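Local coordinates for uncharacterized protein (PDB 4R7F) that is of unknown function but is built from three immunoglobulin-like beta-sandwich domains and holds a magnesium ion in a pocket of mainly acidic ligands, at residues A[220-225]-A[257-262]; A[267-272]-A[369-374]. All blocks are in the same frame, centred on the assembly; numbering follows the deposited sequence.

Contact 1. Residues A[220-225]-A[257-262]; sequences AGNEYR and YRRDKG. With MG (magnesium ion), chain G.
The backbone oxygen E223 O takes two donors of one guanidinium: R259 NH2 reaches it at 2.7 Å, almost in line with the carbonyl bond and in the guanidinium plane, while the bond from R259 NH1 is weak. The R259 guanidinium lies between two side chains. Over one face the amide of N222 is stacked, planes 9° apart, with N222 ND2 3.4 Å from R259 CZ; against the opposite face comes the aliphatic R225 CG, displaced to the edge of the group. The bend of R259 at chi3 (-62°) turns the group into this slot. R225 reaches back the other way: its chain, extended from CG to NE, slides past R259 and gives NH2 to Y257 O at 2.9 Å, a donor above the carbonyl plane. Both segments are essentially loop, the first joining strand 207-219 of one beta-sheet to strand 225-228 of another, so the two arginines bind this link to the loop after strand 248-253. The carboxylate of E364 gathers both arginines, with a salt bridge to each. At the far side E223 OE1 binds magnesium at 2.4 Å, with OE2 held by Y264. Water 1, another ligand of the ion, donates to N222 O at 2.9 Å.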
# COMPACT_ATOMS: atom_id res chain seq x y z
N ALA A 220 -16.00 10.24 -2.08
CA ALA A 220 -14.65 9.99 -1.61
C ALA A 220 -14.55 9.79 -0.12
O ALA A 220 -13.60 9.15 0.37
CB ALA A 220 -13.71 11.07 -2.09
N GLY A 221 -15.48 10.36 0.63
CA GLY A 221 -15.43 10.25 2.09
C GLY A 221 -14.20 10.90 2.67
O GLY A 221 -13.62 11.85 2.08
N ASN A 222 -13.79 10.37 3.82
CA ASN A 222 -12.78 10.97 4.67
C ASN A 222 -12.05 9.82 5.35
O ASN A 222 -12.52 8.66 5.34
CB ASN A 222 -13.41 11.87 5.72
CG ASN A 222 -12.44 12.93 6.27
OD1 ASN A 222 -11.24 12.82 6.13
ND2 ASN A 222 -12.98 13.95 6.91
N GLU A 223 -10.89 10.12 5.94
CA GLU A 223 -10.20 9.13 6.76
C GLU A 223 -11.07 8.90 7.97
O GLU A 223 -11.71 9.82 8.49
CB GLU A 223 -8.77 9.54 7.18
CG GLU A 223 -7.86 10.02 6.02
CD GLU A 223 -7.63 9.00 4.89
OE1 GLU A 223 -7.98 7.79 5.00
OE2 GLU A 223 -7.09 9.44 3.85
N TYR A 224 -11.11 7.65 8.38
CA TYR A 224 -11.95 7.25 9.48
C TYR A 224 -11.38 7.90 10.72
O TYR A 224 -10.16 8.22 10.83
CB TYR A 224 -11.98 5.72 9.65
CG TYR A 224 -12.82 4.97 8.64
CD1 TYR A 224 -12.46 4.93 7.32
CD2 TYR A 224 -13.98 4.29 9.02
CE1 TYR A 224 -13.24 4.25 6.39
CE2 TYR A 224 -14.76 3.63 8.10
CZ TYR A 224 -14.38 3.59 6.78
OH TYR A 224 -15.14 2.93 5.83
N ARG A 225 -12.30 8.13 11.65
CA ARG A 225 -11.98 8.57 12.98
C ARG A 225 -11.34 7.44 13.74
O ARG A 225 -11.66 6.25 13.51
CB ARG A 225 -13.25 9.00 13.72
CG ARG A 225 -13.95 10.21 13.13
CD ARG A 225 -15.39 10.29 13.63
NE ARG A 225 -16.20 11.21 12.86
CZ ARG A 225 -16.29 12.52 13.08
NH1 ARG A 225 -15.58 13.11 14.04
NH2 ARG A 225 -17.08 13.24 12.33
N TYR A 257 -17.40 16.06 15.90
CA TYR A 257 -18.11 17.12 15.22
C TYR A 257 -18.16 16.78 13.74
O TYR A 257 -17.36 15.99 13.27
CB TYR A 257 -17.42 18.49 15.45
CG TYR A 257 -17.29 18.89 16.94
CD1 TYR A 257 -16.19 18.49 17.70
CD2 TYR A 257 -18.27 19.64 17.57
CE1 TYR A 257 -16.08 18.81 19.04
CE2 TYR A 257 -18.18 19.98 18.90
CZ TYR A 257 -17.08 19.56 19.63
OH TYR A 257 -16.98 19.85 20.96
N ARG A 258 -19.12 17.36 13.01
CA ARG A 258 -19.15 17.26 11.55
C ARG A 258 -17.82 17.72 10.97
O ARG A 258 -17.22 18.64 11.47
CB ARG A 258 -20.32 18.04 10.96
CG ARG A 258 -21.65 17.39 11.34
CD ARG A 258 -22.90 18.08 10.81
NE ARG A 258 -23.00 18.04 9.35
CZ ARG A 258 -24.06 18.43 8.63
NH1 ARG A 258 -25.16 18.87 9.22
NH2 ARG A 258 -24.03 18.34 7.30
N ARG A 259 -17.35 17.00 9.95
CA ARG A 259 -16.07 17.30 9.31
C ARG A 259 -16.26 17.67 7.83
O ARG A 259 -15.30 17.76 7.10
CB ARG A 259 -15.13 16.08 9.41
CG ARG A 259 -14.65 15.80 10.81
CD ARG A 259 -13.54 14.78 10.88
NE ARG A 259 -14.00 13.50 10.35
CZ ARG A 259 -13.21 12.50 9.96
NH1 ARG A 259 -11.91 12.62 10.04
NH2 ARG A 259 -13.74 11.38 9.49
N ASP A 260 -17.49 17.88 7.40
CA ASP A 260 -17.78 18.15 5.98
C ASP A 260 -17.47 19.58 5.50
O ASP A 260 -17.43 19.83 4.31
CB ASP A 260 -19.25 17.88 5.67
CG ASP A 260 -20.18 18.72 6.52
OD1 ASP A 260 -19.88 18.87 7.70
OD2 ASP A 260 -21.20 19.23 6.03
N LYS A 261 -17.29 20.52 6.41
CA LYS A 261 -17.19 21.92 6.01
C LYS A 261 -15.72 22.38 6.08
O LYS A 261 -15.44 23.46 6.55
CB LYS A 261 -18.05 22.81 6.93
CG LYS A 261 -19.55 22.49 7.00
CD LYS A 261 -20.18 23.01 8.30
CE LYS A 261 -20.08 22.01 9.46
NZ LYS A 261 -21.12 20.93 9.36
N GLY A 262 -14.79 21.56 5.61
CA GLY A 262 -13.38 21.83 5.88
C GLY A 262 -12.38 21.61 4.76
O GLY A 262 -12.69 21.75 3.59
MG MG G . -8.84 5.62 4.64
O HOH W 1 -11.07 6.40 4.35
O HOH W 2 -14.42 15.77 15.15

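Contact 2. Residues A[267-272]-A[369-374]; sequences DQDQDG and QTQNEY. With MG (magnesium ion), chain G.
The two segments come nearest at D271 and N372, CA atoms 6.5 Å apart, where D271 has a positive phi (49°) and Q371 and N372 lead into strand 373-380. Magnesium joins them. D269 is bidentate, OD1 at 2.5 Å and OD2 at 2.4 Å from the ion, chi1 of 72° bringing the carboxylate round to it with both oxygens; OD2 also accepts from the backbone N of Y224. D271 OD1 and the backbone oxygen Q371 O each bind the metal at 2.2 Å; water 1, which also donates to N372 OD1, and E223 complete six ligand atoms. DQDQDG fits the DxDxDG pattern of calcium-binding loops, although D267 pairs with R226 instead of the ion. The amide plane of Q371 lies 23° from the D271 carboxylate and roughly perpendicular to that of D269. Putting an alanine at Q371 would keep the carbonyl ligand but would probably open a gap beside both aspartates and leave them without the neighbouring amide. D271 OD2 sits 2.8 Å from E373 OE1, two acceptors whose repulsion is probably offset by the ion and by R273, which salt-bridges E373. Several metal bonds are longer than magnesium usually makes, and three carboxylate residues, E223, D269 and D271, would probably favour a divalent cation.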
# COMPACT_ATOMS: atom_id res chain seq x y z
N ASP A 267 -4.48 11.87 7.78
CA ASP A 267 -4.46 11.04 8.99
C ASP A 267 -4.20 9.66 8.43
O ASP A 267 -4.53 9.39 7.28
CB ASP A 267 -5.82 11.07 9.72
CG ASP A 267 -5.87 10.12 10.94
OD1 ASP A 267 -4.82 9.97 11.58
OD2 ASP A 267 -6.97 9.55 11.25
N GLN A 268 -3.59 8.79 9.21
CA GLN A 268 -3.35 7.44 8.74
C GLN A 268 -4.46 6.60 9.39
O GLN A 268 -4.58 6.60 10.61
CB GLN A 268 -1.97 6.99 9.19
CG GLN A 268 -1.40 5.85 8.36
CD GLN A 268 -0.37 5.03 9.11
OE1 GLN A 268 -0.02 5.33 10.25
NE2 GLN A 268 0.13 3.98 8.47
N ASP A 269 -5.30 5.93 8.58
CA ASP A 269 -6.32 5.02 9.09
C ASP A 269 -6.16 3.60 8.52
O ASP A 269 -5.22 3.30 7.81
CB ASP A 269 -7.73 5.56 8.82
CG ASP A 269 -8.13 5.50 7.34
OD1 ASP A 269 -7.28 5.13 6.50
OD2 ASP A 269 -9.29 5.82 7.00
N GLN A 270 -7.10 2.74 8.84
CA GLN A 270 -7.09 1.36 8.35
C GLN A 270 -8.48 1.02 7.80
O GLN A 270 -8.94 -0.12 7.88
CB GLN A 270 -6.66 0.44 9.48
CG GLN A 270 -5.22 0.68 9.95
CD GLN A 270 -5.04 1.85 10.94
OE1 GLN A 270 -5.92 2.17 11.74
NE2 GLN A 270 -3.86 2.48 10.89
N ASP A 271 -9.12 2.04 7.22
CA ASP A 271 -10.40 1.95 6.47
C ASP A 271 -11.53 1.18 7.17
O ASP A 271 -12.20 0.36 6.52
CB ASP A 271 -10.14 1.34 5.10
CG ASP A 271 -9.22 2.21 4.21
OD1 ASP A 271 -9.11 3.45 4.41
OD2 ASP A 271 -8.64 1.60 3.26
N GLY A 272 -11.69 1.43 8.47
CA GLY A 272 -12.79 0.95 9.27
C GLY A 272 -12.44 -0.23 10.15
O GLY A 272 -13.24 -0.68 10.93
N GLN A 369 -8.85 13.40 -1.92
CA GLN A 369 -7.54 12.89 -1.48
C GLN A 369 -7.64 11.64 -0.64
O GLN A 369 -6.63 10.96 -0.46
CB GLN A 369 -6.77 13.92 -0.61
CG GLN A 369 -6.59 15.34 -1.15
CD GLN A 369 -7.74 16.29 -0.81
OE1 GLN A 369 -8.92 15.91 -0.65
NE2 GLN A 369 -7.40 17.55 -0.69
N THR A 370 -8.80 11.38 -0.04
CA THR A 370 -8.95 10.34 0.98
C THR A 370 -8.45 8.97 0.49
O THR A 370 -8.77 8.52 -0.62
CB THR A 370 -10.44 10.24 1.42
OG1 THR A 370 -10.79 11.46 2.08
CG2 THR A 370 -10.68 9.06 2.38
N GLN A 371 -7.64 8.33 1.31
CA GLN A 371 -7.18 6.97 1.04
C GLN A 371 -8.31 5.99 1.34
O GLN A 371 -8.75 5.85 2.50
CB GLN A 371 -5.92 6.66 1.88
CG GLN A 371 -5.38 5.22 1.72
CD GLN A 371 -6.03 4.11 2.61
OE1 GLN A 371 -6.29 4.30 3.83
NE2 GLN A 371 -6.23 2.92 2.00
N ASN A 372 -8.81 5.34 0.29
CA ASN A 372 -9.85 4.31 0.44
C ASN A 372 -9.39 3.07 -0.28
O ASN A 372 -8.46 3.13 -1.08
CB ASN A 372 -11.17 4.77 -0.19
CG ASN A 372 -11.84 5.85 0.62
OD1 ASN A 372 -12.06 5.71 1.84
ND2 ASN A 372 -12.14 6.93 -0.03
N GLU A 373 -10.03 1.95 0.01
CA GLU A 373 -9.75 0.74 -0.75
C GLU A 373 -11.01 0.28 -1.48
O GLU A 373 -12.11 0.56 -1.03
CB GLU A 373 -9.25 -0.37 0.17
CG GLU A 373 -10.29 -0.92 1.13
CD GLU A 373 -9.64 -1.77 2.18
OE1 GLU A 373 -8.90 -1.22 3.02
OE2 GLU A 373 -9.87 -2.99 2.16
N TYR A 374 -10.82 -0.42 -2.59
CA TYR A 374 -11.92 -0.91 -3.39
C TYR A 374 -11.61 -2.32 -3.78
O TYR A 374 -10.57 -2.58 -4.35
CB TYR A 374 -12.07 -0.08 -4.66
CG TYR A 374 -12.38 1.34 -4.35
CD1 TYR A 374 -11.38 2.25 -4.08
CD2 TYR A 374 -13.68 1.77 -4.26
CE1 TYR A 374 -11.67 3.57 -3.77
CE2 TYR A 374 -13.98 3.10 -3.98
CZ TYR A 374 -12.98 3.99 -3.71
OH TYR A 374 -13.31 5.31 -3.34
MG MG G . -8.84 5.62 4.64
O HOH W 1 -11.07 6.40 4.35

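How the contacts relate
From the N terminus, strand 207-219 runs into 220-225, which leads on to strand 225-228; contact 1 closes the loop when 257-262 returns after strands 239-245 and 248-253. A few residues later 267-272 opens contact 2, whose much longer loop, through strands 274-276 to 342-352, closes at 369-374. The loops are in series and do not cross, yet they meet in space: A220 O lies 2.7 Å from N372 ND2 and E223 OE2 2.8 Å from Q371 N, both probable hydrogen bonds. Magnesium and water 1 belong to both. Together they tie the sheets holding strands 207-219 and 373-380 to the one built round strand 342-352.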